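Local coordinates for protein glutathione s-transferase (PDB 1F2E) that binds glutathione and probably catalyses its transfer to electrophilic substrates, as glutathione S-transferases do, at residues K29-L32 with A33-K36; I69-Y72 with I73-N77; R97-F100 with L101-F105; A116-D119 with E120-A123; A141-D144 with H145-G148. One frame throughout, in Å; residues are numbered along the deposited sequence.

In the fold
Interactions 1 and 2 lie in the N-terminal, thioredoxin-like domain, while interactions 4 and 5 lie in the helical C-terminal domain. Interactions 2 and 3 are the buried ones: each is a stretch of helix (66-75 and 89-113) that also meets the second subunit. Interaction 2 stacks an amide on a tyrosine ring, while interaction 3 sets a glutamate CB over a phenylalanine face beside a pi-type turn. Interactions 1 and 4 are surface contacts, a hairpin turn and a helix start, in which an Asp or Ser side chain accepts from backbone NH groups. Interaction 5 is a partly buried loop that touches interaction 3 through Tyr-146. Interactions 1 and 3 both meet glutathione, at two different bound molecules.

Interaction 1 of 5, residues K29-L32 with A33-K36; sequences KVDL and AVRK. With GSH (glutathione), chain E.
Asp-31 holds the chain that follows it through both its carboxylate and its backbone. Its OD1 accepts a hydrogen bond from Val-34 N at 3.2 Å, the donor standing well above the carboxylate plane. Because CG lies anti to the backbone N (chi1 -177°), the carboxylate sits over the turn, and there Asp-31 CG also packs on Val-34 CG2 at 3.5 Å. The backbone oxygen of Asp-31 is gripped twice, by Val-34 N and by Lys-36 N, which come from opposite faces of its carbonyl plane. In return Asp-31 N gives an almost straight bond (175°) to Lys-36 O, 2.8 Å long. Arg-35 and Lys-36 together oppose Asp-31 in a G1 beta bulge at the loop end of the hairpin between strands 26-31 and 36-37, and Arg-35 takes left-handed helical backbone angles. The Arg-35 side chain bends at chi2 (65°), bringing its CD to 3.2 Å from Leu-32 O, which lies at the edge of the guanidinium near its plane. On another side of the turn Leu-32 belongs to the glutathione pocket, its CD1 3.8 Å from O2 of the bound molecule. Leu-32 and Val-30 pack on Val-52, another residue of that pocket. Further out, the backbone N of Lys-29 is hydrogen-bonded to Glu-38 OE1, and the backbone of Arg-35 is tied to Phe-43.

Interaction 2 of 5, residues I69-Y72 with I73-N77; sequences ILLY and IADQN
Ile-73 meets Ile-69 one helical turn back. Its N bonds to Ile-69 O at 2.9 Å, and its CD1 rests on Ile-69 CG2 at 3.7 Å, the two side chains running alongside each other in the same direction. Ala-74 N continues the alpha-helical pattern to Leu-70 O, its small CB lying close to the carbonyls of Leu-70 and Leu-71. Asp-75 N bonds to Leu-71 O, and its OD1 passes 3.9 Å from Leu-71 CG. The charge of Asp-75 is met elsewhere, by Arg-91 in a salt bridge and by the hydroxyl of Tyr-92 of the second subunit. Gln-76 bends at chi2 (-43°), bringing its amide over the Tyr-72 ring, the planes 11° apart. Gln-76 NE2 lies 3.3 Å above the plane of that ring, nearer its margin than its centre, while CD lies 3.5 Å from Tyr-72 CZ. Tyr-72 O accepts from Gln-76 N at 3.2 Å and, weakly, from Gln-76 NE2, holding the amide over the ring. Replacing Tyr-72 by alanine removes the ring under the Gln-76 amide, which would probably turn more easily on its weak bond to the carbonyl. Helix 66-75 belongs to the thioredoxin-like N-terminal domain: Ile-69 and Ile-73 pack on Pro-14 of helix 12-21, and, toward the C-terminal helices, Leu-70 and Ala-74 on Val-153 of helix 153-161 and Leu-71 on Leu-94 of helix 89-113. Tyr-72 lies against Met-1 and Leu-57 and meets the Tyr-92 ring of the second subunit edge-to-face, at the dimer interface.

Interaction 3 of 5, residues R97-F100 with L101-F105; sequences RLSF and LGSEF. With GSH (glutathione), chain F.
A wider, pi-type turn in helix 89-113, beside a glutathione site shared between the two subunits, centres on the carbonyl of Phe-100. Its oxygen accepts from Glu-104 N at 2.8 Å and from Phe-105 N at 3.2 Å, the two donors arriving from opposite faces of the carbonyl plane. Before this, ordinary alpha-helical bonds tie Leu-101 N to Arg-97 O, Gly-102 N to Leu-98 O and Ser-103 N to Ser-99 O. With CG anti to the backbone N (chi1 171°), the Phe-100 ring lies alongside the next turn, and Glu-104 crosses over one face at about a right angle. Glu-104 CB makes a CH-pi contact 4.1 Å from the ring centroid of Phe-100, and Glu-104 CG comes to 3.6 Å from Phe-100 CD1. Tyr-146 packs on the ring, and His-132 meets it with its plane steeply turned. Were Phe-100 reduced to alanine, the aliphatic part of Glu-104 would probably lose the ring face beneath it, leaving the carboxylate less firmly placed. That carboxylate has two partners: OE2 forms a salt bridge with Lys-107 of the second subunit, while OE1 accepts a hydrogen bond from the glutathione amine N1 at 2.9 Å. This glutathione is also bound by Val-52, Glu-65 and Asn-66 of the second subunit. A water gives a hydrogen bond to Ser-99 OG, which also bonds to Glu-65 of the second subunit; the same water lies 2.6 Å from Ser-103 OG and donates to glutathione O12.

Interaction 4 of 5, residues A116-D119 with E120-A123; sequences ATSD and EAKA
Ser-118 is the N-cap of helix 119-141, and its OG accepts from Ala-121 N at 3.1 Å in a nearly straight bond (165°). The hydroxyl can do this because chi1 (76°) places OG between the backbone N and the carbonyl carbon, turned back toward the first turn. Backbone bonds then take over: Lys-122 N donates to Ser-118 O, and Ala-123 N to Asp-119 O at 2.8 Å. The carboxylates of Asp-119 and Glu-120 belong to this first turn, where the helix end would probably favour their negative charge. A third kind of bond is made by the Lys-122 side chain, which runs back past the cap and bends at chi4, so that NZ donates to Thr-117 O at 3.2 Å. The ammonium approaches well off the Thr-117 carbonyl axis and above its plane, so the bond is not ideal, and it has a further, weak one to Ala-114 O in the preceding loop. Thr-117 OG1 is hydrogen-bonded to Pro-111 O, tying this exposed corner to the end of the preceding helix. Apolar contact is left to the methyl: Thr-117 CG2 lies doubtfully close to Ala-121 CB, inside usual van der Waals contact, and 3.6 Å from Lys-122 CG.

Interaction 5 of 5, residues A141-D144 with H145-G148; sequences AGRD and HYAG
His-145 lays one face of its ring over the peptide carbon before it, with CG 3.4 Å from Asp-144 C. The rim of the ring reaches the preceding side chain as well, CD2 standing 3.5 Å from Asp-144 CB. The Asp-144 carboxylate does not meet the ring: its OD2 is 5.0 Å from His-145 NE2. On the inside of the bend Arg-143 is extended from CG to NE (chi2 157°, chi3 -173°), a shape long enough to reach across to Tyr-146. Its CD passes 3.6 Å from His-145 O, and its NH1 ends 3.0 Å from Tyr-146 O. Both of these carbonyl oxygens lie at the edge of the guanidinium, near its plane. These residues form the first part of the loop between helices 119-141 and 153-161 in the all-helical C-terminal domain of the glutathione S-transferase fold. Arg-143 NH1 has a salt bridge with Glu-139, near the end of the first of these helices, while Tyr-146 N bonds to the Asp-155 carboxylate on the second. The Tyr-146 side chain turns inward from the loop, with CG anti to the backbone N (chi1 -170°), and packs against Leu-136, Leu-158 and Tyr-181. Its hydroxyl reaches helix 89-113, where it is hydrogen-bonded to Arg-97 NH2.

Interaction 1 of 5, residues K29-L32 with A33-K36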
loop_
_atom_site.group_PDB
_atom_site.type_symbol
_atom_site.label_atom_id
_atom_site.label_comp_id
_atom_site.label_asym_id
_atom_site.label_seq_id
_atom_site.Cartn_x
_atom_site.Cartn_y
_atom_site.Cartn_z
ATOM N N LYS A 29 -20.975 -0.107 11.879
ATOM C CA LYS A 29 -20.277 1.092 12.321
ATOM C C LYS A 29 -19.458 0.754 13.561
ATOM O O LYS A 29 -19.889 -0.024 14.408
ATOM C CB LYS A 29 -21.272 2.210 12.635
ATOM C CG LYS A 29 -22.306 2.453 11.539
ATOM C CD LYS A 29 -22.900 3.859 11.626
ATOM C CE LYS A 29 -23.506 4.153 12.993
ATOM N NZ LYS A 29 -23.825 5.605 13.157
ATOM N N VAL A 30 -18.271 1.338 13.657
ATOM C CA VAL A 30 -17.387 1.087 14.780
ATOM C C VAL A 30 -17.057 2.377 15.523
ATOM O O VAL A 30 -16.791 3.410 14.903
ATOM C CB VAL A 30 -16.048 0.466 14.307
ATOM C CG1 VAL A 30 -15.129 0.228 15.503
ATOM C CG2 VAL A 30 -16.306 -0.827 13.542
ATOM N N ASP A 31 -17.090 2.316 16.850
ATOM C CA ASP A 31 -16.739 3.474 17.667
ATOM C C ASP A 31 -15.238 3.297 17.848
ATOM O O ASP A 31 -14.798 2.517 18.688
ATOM C CB ASP A 31 -17.442 3.425 19.032
ATOM C CG ASP A 31 -17.161 4.662 19.883
ATOM O OD1 ASP A 31 -15.989 5.092 19.944
ATOM O OD2 ASP A 31 -18.109 5.197 20.500
ATOM N N LEU A 32 -14.453 3.996 17.040
ATOM C CA LEU A 32 -13.004 3.867 17.119
ATOM C C LEU A 32 -12.429 4.355 18.441
ATOM O O LEU A 32 -11.360 3.913 18.858
ATOM C CB LEU A 32 -12.347 4.606 15.948
ATOM C CG LEU A 32 -12.652 3.980 14.580
ATOM C CD1 LEU A 32 -11.982 4.772 13.473
ATOM C CD2 LEU A 32 -12.171 2.534 14.572
ATOM N N ALA A 33 -13.144 5.259 19.103
ATOM C CA ALA A 33 -12.682 5.794 20.376
ATOM C C ALA A 33 -12.564 4.700 21.432
ATOM O O ALA A 33 -11.680 4.746 22.278
ATOM C CB ALA A 33 -13.626 6.896 20.860
ATOM N N VAL A 34 -13.449 3.709 21.368
ATOM C CA VAL A 34 -13.442 2.623 22.340
ATOM C C VAL A 34 -13.382 1.230 21.712
ATOM O O VAL A 34 -13.551 0.226 22.406
ATOM C CB VAL A 34 -14.688 2.699 23.252
ATOM C CG1 VAL A 34 -14.688 4.010 24.029
ATOM C CG2 VAL A 34 -15.950 2.583 22.413
ATOM N N ARG A 35 -13.143 1.174 20.404
ATOM C CA ARG A 35 -13.055 -0.095 19.682
ATOM C C ARG A 35 -14.231 -1.039 19.919
ATOM O O ARG A 35 -14.039 -2.207 20.247
ATOM C CB ARG A 35 -11.757 -0.825 20.041
ATOM C CG ARG A 35 -10.520 -0.301 19.336
ATOM C CD ARG A 35 -10.180 1.122 19.749
ATOM N NE ARG A 35 -8.908 1.556 19.173
ATOM C CZ ARG A 35 -7.727 1.016 19.467
ATOM N NH1 ARG A 35 -7.645 0.018 20.338
ATOM N NH2 ARG A 35 -6.626 1.467 18.883
ATOM N N LYS A 36 -15.445 -0.529 19.747
ATOM C CA LYS A 36 -16.647 -1.336 19.925
ATOM C C LYS A 36 -17.543 -1.181 18.706
ATOM O O LYS A 36 -17.762 -0.070 18.225
ATOM C CB LYS A 36 -17.396 -0.908 21.189
ATOM C CG LYS A 36 -16.610 -1.149 22.468
ATOM C CD LYS A 36 -17.441 -0.873 23.713
ATOM C CE LYS A 36 -16.632 -1.151 24.975
ATOM N NZ LYS A 36 -17.437 -0.969 26.219
HETATM N N1 GSH E . -3.215 1.002 5.499
HETATM C CA1 GSH E . -4.576 0.744 5.966
HETATM C C1 GSH E . -5.566 0.498 4.779
HETATM O O11 GSH E . -5.127 0.566 3.596
HETATM O O12 GSH E . -6.774 0.232 5.065
HETATM C CB1 GSH E . -4.964 1.974 6.817
HETATM C CG1 GSH E . -6.309 1.971 7.571
HETATM C CD1 GSH E . -6.505 3.255 8.375
HETATM O OE1 GSH E . -5.687 4.178 8.320
HETATM N N2 GSH E . -7.607 3.299 9.142
HETATM C CA2 GSH E . -7.979 4.432 10.006
HETATM C C2 GSH E . -8.360 3.926 11.375
HETATM O O2 GSH E . -9.202 3.026 11.485
HETATM C CB2 GSH E . -9.181 5.204 9.451
HETATM S SG2 GSH E . -8.956 6.005 7.865
HETATM N N3 GSH E . -7.745 4.486 12.420
HETATM C CA3 GSH E . -8.033 4.056 13.791
HETATM C C3 GSH E . -8.359 5.217 14.676
HETATM O O31 GSH E . -8.538 6.345 14.134
HETATM O O32 GSH E . -8.438 4.986 15.915
#

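Interaction 2 of 5, residues I69-Y72 with I73-N77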
loop_
_atom_site.group_PDB
_atom_site.type_symbol
_atom_site.label_atom_id
_atom_site.label_comp_id
_atom_site.label_asym_id
_atom_site.label_seq_id
_atom_site.Cartn_x
_atom_site.Cartn_y
_atom_site.Cartn_z
ATOM N N ILE A 69 -9.145 -5.179 0.029
ATOM C CA ILE A 69 -10.589 -5.152 0.177
ATOM C C ILE A 69 -11.259 -4.612 -1.082
ATOM O O ILE A 69 -12.212 -5.199 -1.583
ATOM C CB ILE A 69 -11.006 -4.277 1.381
ATOM C CG1 ILE A 69 -10.445 -4.874 2.673
ATOM C CG2 ILE A 69 -12.535 -4.181 1.455
ATOM C CD1 ILE A 69 -10.835 -4.103 3.930
ATOM N N LEU A 70 -10.757 -3.492 -1.592
ATOM C CA LEU A 70 -11.325 -2.889 -2.795
ATOM C C LEU A 70 -11.247 -3.833 -3.988
ATOM O O LEU A 70 -12.213 -3.979 -4.748
ATOM C CB LEU A 70 -10.603 -1.573 -3.122
ATOM C CG LEU A 70 -10.914 -0.394 -2.189
ATOM C CD1 LEU A 70 -9.945 0.777 -2.444
ATOM C CD2 LEU A 70 -12.368 0.038 -2.423
ATOM N N LEU A 71 -10.096 -4.472 -4.162
ATOM C CA LEU A 71 -9.921 -5.395 -5.277
ATOM C C LEU A 71 -10.885 -6.574 -5.132
ATOM O O LEU A 71 -11.523 -6.997 -6.101
ATOM C CB LEU A 71 -8.478 -5.895 -5.325
ATOM C CG LEU A 71 -8.122 -6.566 -6.648
ATOM C CD1 LEU A 71 -8.154 -5.513 -7.766
ATOM C CD2 LEU A 71 -6.744 -7.218 -6.552
ATOM N N TYR A 72 -10.996 -7.099 -3.915
ATOM C CA TYR A 72 -11.894 -8.214 -3.649
ATOM C C TYR A 72 -13.344 -7.839 -3.979
ATOM O O TYR A 72 -14.069 -8.611 -4.610
ATOM C CB TYR A 72 -11.793 -8.637 -2.181
ATOM C CG TYR A 72 -12.717 -9.778 -1.816
ATOM C CD1 TYR A 72 -14.052 -9.542 -1.490
ATOM C CD2 TYR A 72 -12.275 -11.103 -1.866
ATOM C CE1 TYR A 72 -14.929 -10.595 -1.227
ATOM C CE2 TYR A 72 -13.144 -12.167 -1.607
ATOM C CZ TYR A 72 -14.474 -11.904 -1.289
ATOM O OH TYR A 72 -15.355 -12.946 -1.044
ATOM N N ILE A 73 -13.769 -6.661 -3.537
ATOM C CA ILE A 73 -15.128 -6.211 -3.792
ATOM C C ILE A 73 -15.415 -6.162 -5.299
ATOM O O ILE A 73 -16.452 -6.635 -5.756
ATOM C CB ILE A 73 -15.366 -4.829 -3.159
ATOM C CG1 ILE A 73 -15.284 -4.953 -1.630
ATOM C CG2 ILE A 73 -16.720 -4.261 -3.607
ATOM C CD1 ILE A 73 -15.390 -3.621 -0.874
ATOM N N ALA A 74 -14.487 -5.607 -6.068
ATOM C CA ALA A 74 -14.675 -5.521 -7.513
ATOM C C ALA A 74 -14.730 -6.897 -8.187
ATOM O O ALA A 74 -15.577 -7.136 -9.054
ATOM C CB ALA A 74 -13.560 -4.674 -8.140
ATOM N N ASP A 75 -13.831 -7.796 -7.785
ATOM C CA ASP A 75 -13.760 -9.138 -8.368
ATOM C C ASP A 75 -15.012 -9.971 -8.157
ATOM O O ASP A 75 -15.318 -10.831 -8.977
ATOM C CB ASP A 75 -12.551 -9.906 -7.818
ATOM C CG ASP A 75 -11.225 -9.298 -8.247
ATOM O OD1 ASP A 75 -10.181 -9.694 -7.689
ATOM O OD2 ASP A 75 -11.221 -8.429 -9.144
ATOM N N GLN A 76 -15.732 -9.727 -7.065
ATOM C CA GLN A 76 -16.946 -10.478 -6.781
ATOM C C GLN A 76 -18.029 -10.269 -7.839
ATOM O O GLN A 76 -18.906 -11.116 -8.016
ATOM C CB GLN A 76 -17.484 -10.117 -5.395
ATOM C CG GLN A 76 -16.536 -10.492 -4.279
ATOM C CD GLN A 76 -15.919 -11.866 -4.488
ATOM O OE1 GLN A 76 -16.623 -12.886 -4.522
ATOM N NE2 GLN A 76 -14.595 -11.898 -4.642
ATOM N N ASN A 77 -17.982 -9.140 -8.537
ATOM C CA ASN A 77 -18.957 -8.895 -9.591
ATOM C C ASN A 77 -18.267 -8.421 -10.858
ATOM O O ASN A 77 -18.138 -7.220 -11.107
ATOM C CB ASN A 77 -20.018 -7.873 -9.172
ATOM C CG ASN A 77 -21.079 -7.671 -10.258
ATOM O OD1 ASN A 77 -21.122 -8.421 -11.241
ATOM N ND2 ASN A 77 -21.932 -6.665 -10.087
#

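Interaction 3 of 5, residues R97-F100 with L101-F105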
loop_
_atom_site.group_PDB
_atom_site.type_symbol
_atom_site.label_atom_id
_atom_site.label_comp_id
_atom_site.label_asym_id
_atom_site.label_seq_id
_atom_site.Cartn_x
_atom_site.Cartn_y
_atom_site.Cartn_z
ATOM N N ARG A 97 -1.746 1.969 -8.581
ATOM C CA ARG A 97 -2.502 3.144 -8.161
ATOM C C ARG A 97 -3.060 2.972 -6.761
ATOM O O ARG A 97 -3.002 3.896 -5.949
ATOM C CB ARG A 97 -3.653 3.448 -9.138
ATOM C CG ARG A 97 -3.212 4.017 -10.489
ATOM C CD ARG A 97 -2.217 5.163 -10.315
ATOM N NE ARG A 97 -0.851 4.670 -10.114
ATOM C CZ ARG A 97 0.158 5.393 -9.621
ATOM N NH1 ARG A 97 1.363 4.850 -9.486
ATOM N NH2 ARG A 97 -0.038 6.653 -9.248
ATOM N N LEU A 98 -3.605 1.795 -6.466
ATOM C CA LEU A 98 -4.150 1.563 -5.133
ATOM C C LEU A 98 -3.029 1.635 -4.109
ATOM O O LEU A 98 -3.197 2.168 -3.002
ATOM C CB LEU A 98 -4.827 0.197 -5.055
ATOM C CG LEU A 98 -6.023 -0.002 -5.991
ATOM C CD1 LEU A 98 -6.604 -1.404 -5.794
ATOM C CD2 LEU A 98 -7.070 1.067 -5.720
ATOM N N SER A 99 -1.879 1.099 -4.489
ATOM C CA SER A 99 -0.721 1.090 -3.612
ATOM C C SER A 99 -0.196 2.498 -3.332
ATOM O O SER A 99 0.177 2.818 -2.198
ATOM C CB SER A 99 0.384 0.234 -4.228
ATOM O OG SER A 99 1.587 0.409 -3.517
ATOM N N PHE A 100 -0.166 3.338 -4.361
ATOM C CA PHE A 100 0.317 4.703 -4.188
ATOM C C PHE A 100 -0.628 5.470 -3.270
ATOM O O PHE A 100 -0.197 6.164 -2.350
ATOM C CB PHE A 100 0.396 5.421 -5.536
ATOM C CG PHE A 100 0.674 6.892 -5.415
ATOM C CD1 PHE A 100 1.975 7.356 -5.227
ATOM C CD2 PHE A 100 -0.366 7.812 -5.453
ATOM C CE1 PHE A 100 2.236 8.719 -5.078
ATOM C CE2 PHE A 100 -0.121 9.182 -5.303
ATOM C CZ PHE A 100 1.182 9.636 -5.116
ATOM N N LEU A 101 -1.922 5.329 -3.544
ATOM C CA LEU A 101 -2.978 5.983 -2.789
ATOM C C LEU A 101 -2.944 5.571 -1.313
ATOM O O LEU A 101 -3.081 6.408 -0.419
ATOM C CB LEU A 101 -4.334 5.619 -3.413
ATOM C CG LEU A 101 -5.174 6.632 -4.211
ATOM C CD1 LEU A 101 -4.327 7.722 -4.824
ATOM C CD2 LEU A 101 -5.951 5.883 -5.279
ATOM N N GLY A 102 -2.752 4.279 -1.059
ATOM C CA GLY A 102 -2.716 3.812 0.316
ATOM C C GLY A 102 -1.418 4.068 1.068
ATOM O O GLY A 102 -1.442 4.390 2.258
ATOM N N SER A 103 -0.286 3.939 0.382
ATOM C CA SER A 103 1.016 4.128 1.017
ATOM C C SER A 103 1.578 5.544 1.022
ATOM O O SER A 103 2.304 5.911 1.946
ATOM C CB SER A 103 2.042 3.196 0.375
ATOM O OG SER A 103 1.656 1.846 0.572
ATOM N N GLU A 104 1.258 6.336 0.001
ATOM C CA GLU A 104 1.771 7.705 -0.074
ATOM C C GLU A 104 0.731 8.786 0.244
ATOM O O GLU A 104 0.848 9.518 1.233
ATOM C CB GLU A 104 2.353 7.970 -1.466
ATOM C CG GLU A 104 3.352 6.917 -1.943
ATOM C CD GLU A 104 4.654 6.915 -1.151
ATOM O OE1 GLU A 104 5.500 6.035 -1.403
ATOM O OE2 GLU A 104 4.837 7.793 -0.284
ATOM N N PHE A 105 -0.294 8.886 -0.593
ATOM C CA PHE A 105 -1.306 9.909 -0.396
ATOM C C PHE A 105 -2.029 9.838 0.948
ATOM O O PHE A 105 -2.030 10.810 1.708
ATOM C CB PHE A 105 -2.318 9.868 -1.538
ATOM C CG PHE A 105 -3.123 11.124 -1.676
ATOM C CD1 PHE A 105 -2.535 12.370 -1.460
ATOM C CD2 PHE A 105 -4.460 11.072 -2.045
ATOM C CE1 PHE A 105 -3.271 13.544 -1.611
ATOM C CE2 PHE A 105 -5.201 12.239 -2.200
ATOM C CZ PHE A 105 -4.605 13.476 -1.982
HETATM N N1 GSH F . 5.153 3.205 -1.777
HETATM C CA1 GSH F . 6.323 2.969 -2.627
HETATM C C1 GSH F . 6.535 1.444 -2.915
HETATM O O11 GSH F . 7.507 1.116 -3.666
HETATM O O12 GSH F . 5.736 0.608 -2.397
HETATM C CB1 GSH F . 7.523 3.587 -1.869
HETATM C CG1 GSH F . 8.877 3.691 -2.591
HETATM C CD1 GSH F . 9.941 4.336 -1.706
HETATM O OE1 GSH F . 9.659 4.852 -0.617
HETATM N N2 GSH F . 11.183 4.306 -2.197
HETATM C CA2 GSH F . 12.346 4.874 -1.520
HETATM C C2 GSH F . 12.985 5.915 -2.403
HETATM O O2 GSH F . 13.294 5.627 -3.562
HETATM C CB2 GSH F . 13.393 3.800 -1.227
HETATM S SG2 GSH F . 12.853 2.423 -0.209
HETATM N N3 GSH F . 13.180 7.122 -1.870
HETATM C CA3 GSH F . 13.786 8.207 -2.647
HETATM C C3 GSH F . 14.819 8.950 -1.853
HETATM O O31 GSH F . 15.322 9.977 -2.395
HETATM O O32 GSH F . 15.123 8.508 -0.704
HETATM O O HOH W 1 2.814 0.320 -1.256
#

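Interaction 4 of 5, residues A116-D119 with E120-A123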
loop_
_atom_site.group_PDB
_atom_site.type_symbol
_atom_site.label_atom_id
_atom_site.label_comp_id
_atom_site.label_asym_id
_atom_site.label_seq_id
_atom_site.Cartn_x
_atom_site.Cartn_y
_atom_site.Cartn_z
ATOM N N ALA A 116 -2.171 15.129 19.029
ATOM C CA ALA A 116 -0.909 15.600 19.583
ATOM C C ALA A 116 0.089 16.186 18.585
ATOM O O ALA A 116 1.148 16.670 18.984
ATOM C CB ALA A 116 -0.248 14.470 20.370
ATOM N N THR A 117 -0.232 16.154 17.298
ATOM C CA THR A 117 0.695 16.687 16.303
ATOM C C THR A 117 1.023 18.157 16.550
ATOM O O THR A 117 0.140 18.952 16.871
ATOM C CB THR A 117 0.135 16.543 14.880
ATOM O OG1 THR A 117 -0.159 15.166 14.623
ATOM C CG2 THR A 117 1.149 17.030 13.862
ATOM N N SER A 118 2.298 18.507 16.397
ATOM C CA SER A 118 2.756 19.880 16.595
ATOM C C SER A 118 2.416 20.723 15.374
ATOM O O SER A 118 2.041 20.187 14.335
ATOM C CB SER A 118 4.268 19.913 16.802
ATOM O OG SER A 118 4.942 19.720 15.569
ATOM N N ASP A 119 2.557 22.039 15.500
ATOM C CA ASP A 119 2.262 22.949 14.399
ATOM C C ASP A 119 3.216 22.723 13.243
ATOM O O ASP A 119 2.813 22.740 12.080
ATOM C CB ASP A 119 2.378 24.403 14.850
ATOM C CG ASP A 119 1.415 24.744 15.960
ATOM O OD1 ASP A 119 0.188 24.601 15.756
ATOM O OD2 ASP A 119 1.890 25.156 17.036
ATOM N N GLU A 120 4.488 22.525 13.567
ATOM C CA GLU A 120 5.495 22.292 12.545
ATOM C C GLU A 120 5.189 21.007 11.786
ATOM O O GLU A 120 5.257 20.973 10.558
ATOM C CB GLU A 120 6.885 22.185 13.174
ATOM C CG GLU A 120 7.365 23.442 13.880
ATOM C CD GLU A 120 8.810 23.326 14.333
ATOM O OE1 GLU A 120 9.113 22.400 15.117
ATOM O OE2 GLU A 120 9.641 24.154 13.901
ATOM N N ALA A 121 4.863 19.949 12.524
ATOM C CA ALA A 121 4.556 18.666 11.907
ATOM C C ALA A 121 3.328 18.818 11.009
ATOM O O ALA A 121 3.275 18.250 9.918
ATOM C CB ALA A 121 4.313 17.608 12.978
ATOM N N LYS A 122 2.353 19.597 11.469
ATOM C CA LYS A 122 1.142 19.833 10.696
ATOM C C LYS A 122 1.478 20.607 9.433
ATOM O O LYS A 122 0.971 20.299 8.357
ATOM C CB LYS A 122 0.116 20.611 11.519
ATOM C CG LYS A 122 -0.679 19.741 12.473
ATOM C CD LYS A 122 -1.727 20.546 13.218
ATOM C CE LYS A 122 -2.761 19.626 13.861
ATOM N NZ LYS A 122 -2.125 18.560 14.691
ATOM N N ALA A 123 2.350 21.600 9.567
ATOM C CA ALA A 123 2.756 22.411 8.425
ATOM C C ALA A 123 3.455 21.539 7.392
ATOM O O ALA A 123 3.257 21.712 6.187
ATOM C CB ALA A 123 3.685 23.530 8.877
#

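Interaction 5 of 5, residues A141-D144 with H145-G148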
loop_
_atom_site.group_PDB
_atom_site.type_symbol
_atom_site.label_atom_id
_atom_site.label_comp_id
_atom_site.label_asym_id
_atom_site.label_seq_id
_atom_site.Cartn_x
_atom_site.Cartn_y
_atom_site.Cartn_z
ATOM N N ALA A 141 -5.682 16.067 -15.136
ATOM C CA ALA A 141 -6.105 17.101 -16.066
ATOM C C ALA A 141 -5.990 16.484 -17.459
ATOM O O ALA A 141 -6.698 16.879 -18.387
ATOM C CB ALA A 141 -5.203 18.327 -15.952
ATOM N N GLY A 142 -5.108 15.491 -17.575
ATOM C CA GLY A 142 -4.874 14.815 -18.843
ATOM C C GLY A 142 -5.658 13.542 -19.149
ATOM O O GLY A 142 -5.616 13.073 -20.286
ATOM N N ARG A 143 -6.350 12.972 -18.162
ATOM C CA ARG A 143 -7.150 11.757 -18.373
ATOM C C ARG A 143 -8.534 11.951 -17.769
ATOM O O ARG A 143 -8.827 12.988 -17.176
ATOM C CB ARG A 143 -6.535 10.546 -17.676
ATOM C CG ARG A 143 -5.045 10.544 -17.577
ATOM C CD ARG A 143 -4.625 9.645 -16.432
ATOM N NE ARG A 143 -3.191 9.731 -16.196
ATOM C CZ ARG A 143 -2.585 9.263 -15.113
ATOM N NH1 ARG A 143 -3.299 8.676 -14.157
ATOM N NH2 ARG A 143 -1.266 9.379 -14.992
ATOM N N ASP A 144 -9.373 10.929 -17.897
ATOM C CA ASP A 144 -10.720 10.967 -17.345
ATOM C C ASP A 144 -10.723 10.240 -16.004
ATOM O O ASP A 144 -11.343 10.684 -15.038
ATOM C CB ASP A 144 -11.707 10.248 -18.272
ATOM C CG ASP A 144 -11.703 10.799 -19.682
ATOM O OD1 ASP A 144 -11.926 12.014 -19.852
ATOM O OD2 ASP A 144 -11.483 10.013 -20.625
ATOM N N HIS A 145 -10.017 9.114 -15.966
ATOM C CA HIS A 145 -9.957 8.271 -14.781
ATOM C C HIS A 145 -8.540 8.104 -14.263
ATOM O O HIS A 145 -7.578 8.183 -15.022
ATOM C CB HIS A 145 -10.572 6.924 -15.124
ATOM C CG HIS A 145 -11.915 7.044 -15.770
ATOM N ND1 HIS A 145 -13.068 7.285 -15.053
ATOM C CD2 HIS A 145 -12.281 7.022 -17.072
ATOM C CE1 HIS A 145 -14.085 7.408 -15.886
ATOM N NE2 HIS A 145 -13.634 7.253 -17.118
ATOM N N TYR A 146 -8.420 7.863 -12.964
ATOM C CA TYR A 146 -7.114 7.731 -12.340
ATOM C C TYR A 146 -6.309 6.507 -12.763
ATOM O O TYR A 146 -5.104 6.598 -12.985
ATOM C CB TYR A 146 -7.268 7.745 -10.817
ATOM C CG TYR A 146 -5.950 7.851 -10.085
ATOM C CD1 TYR A 146 -5.026 8.843 -10.419
ATOM C CD2 TYR A 146 -5.641 6.990 -9.032
ATOM C CE1 TYR A 146 -3.830 8.980 -9.724
ATOM C CE2 TYR A 146 -4.444 7.121 -8.325
ATOM C CZ TYR A 146 -3.548 8.119 -8.678
ATOM O OH TYR A 146 -2.377 8.271 -7.974
ATOM N N ALA A 147 -6.976 5.361 -12.853
ATOM C CA ALA A 147 -6.311 4.125 -13.245
ATOM C C ALA A 147 -6.969 3.542 -14.486
ATOM O O ALA A 147 -8.146 3.167 -14.471
ATOM C CB ALA A 147 -6.375 3.114 -12.108
ATOM N N GLY A 148 -6.215 3.465 -15.569
ATOM C CA GLY A 148 -6.786 2.904 -16.774
ATOM C C GLY A 148 -7.660 3.865 -17.550
ATOM O O GLY A 148 -7.416 5.070 -17.566
#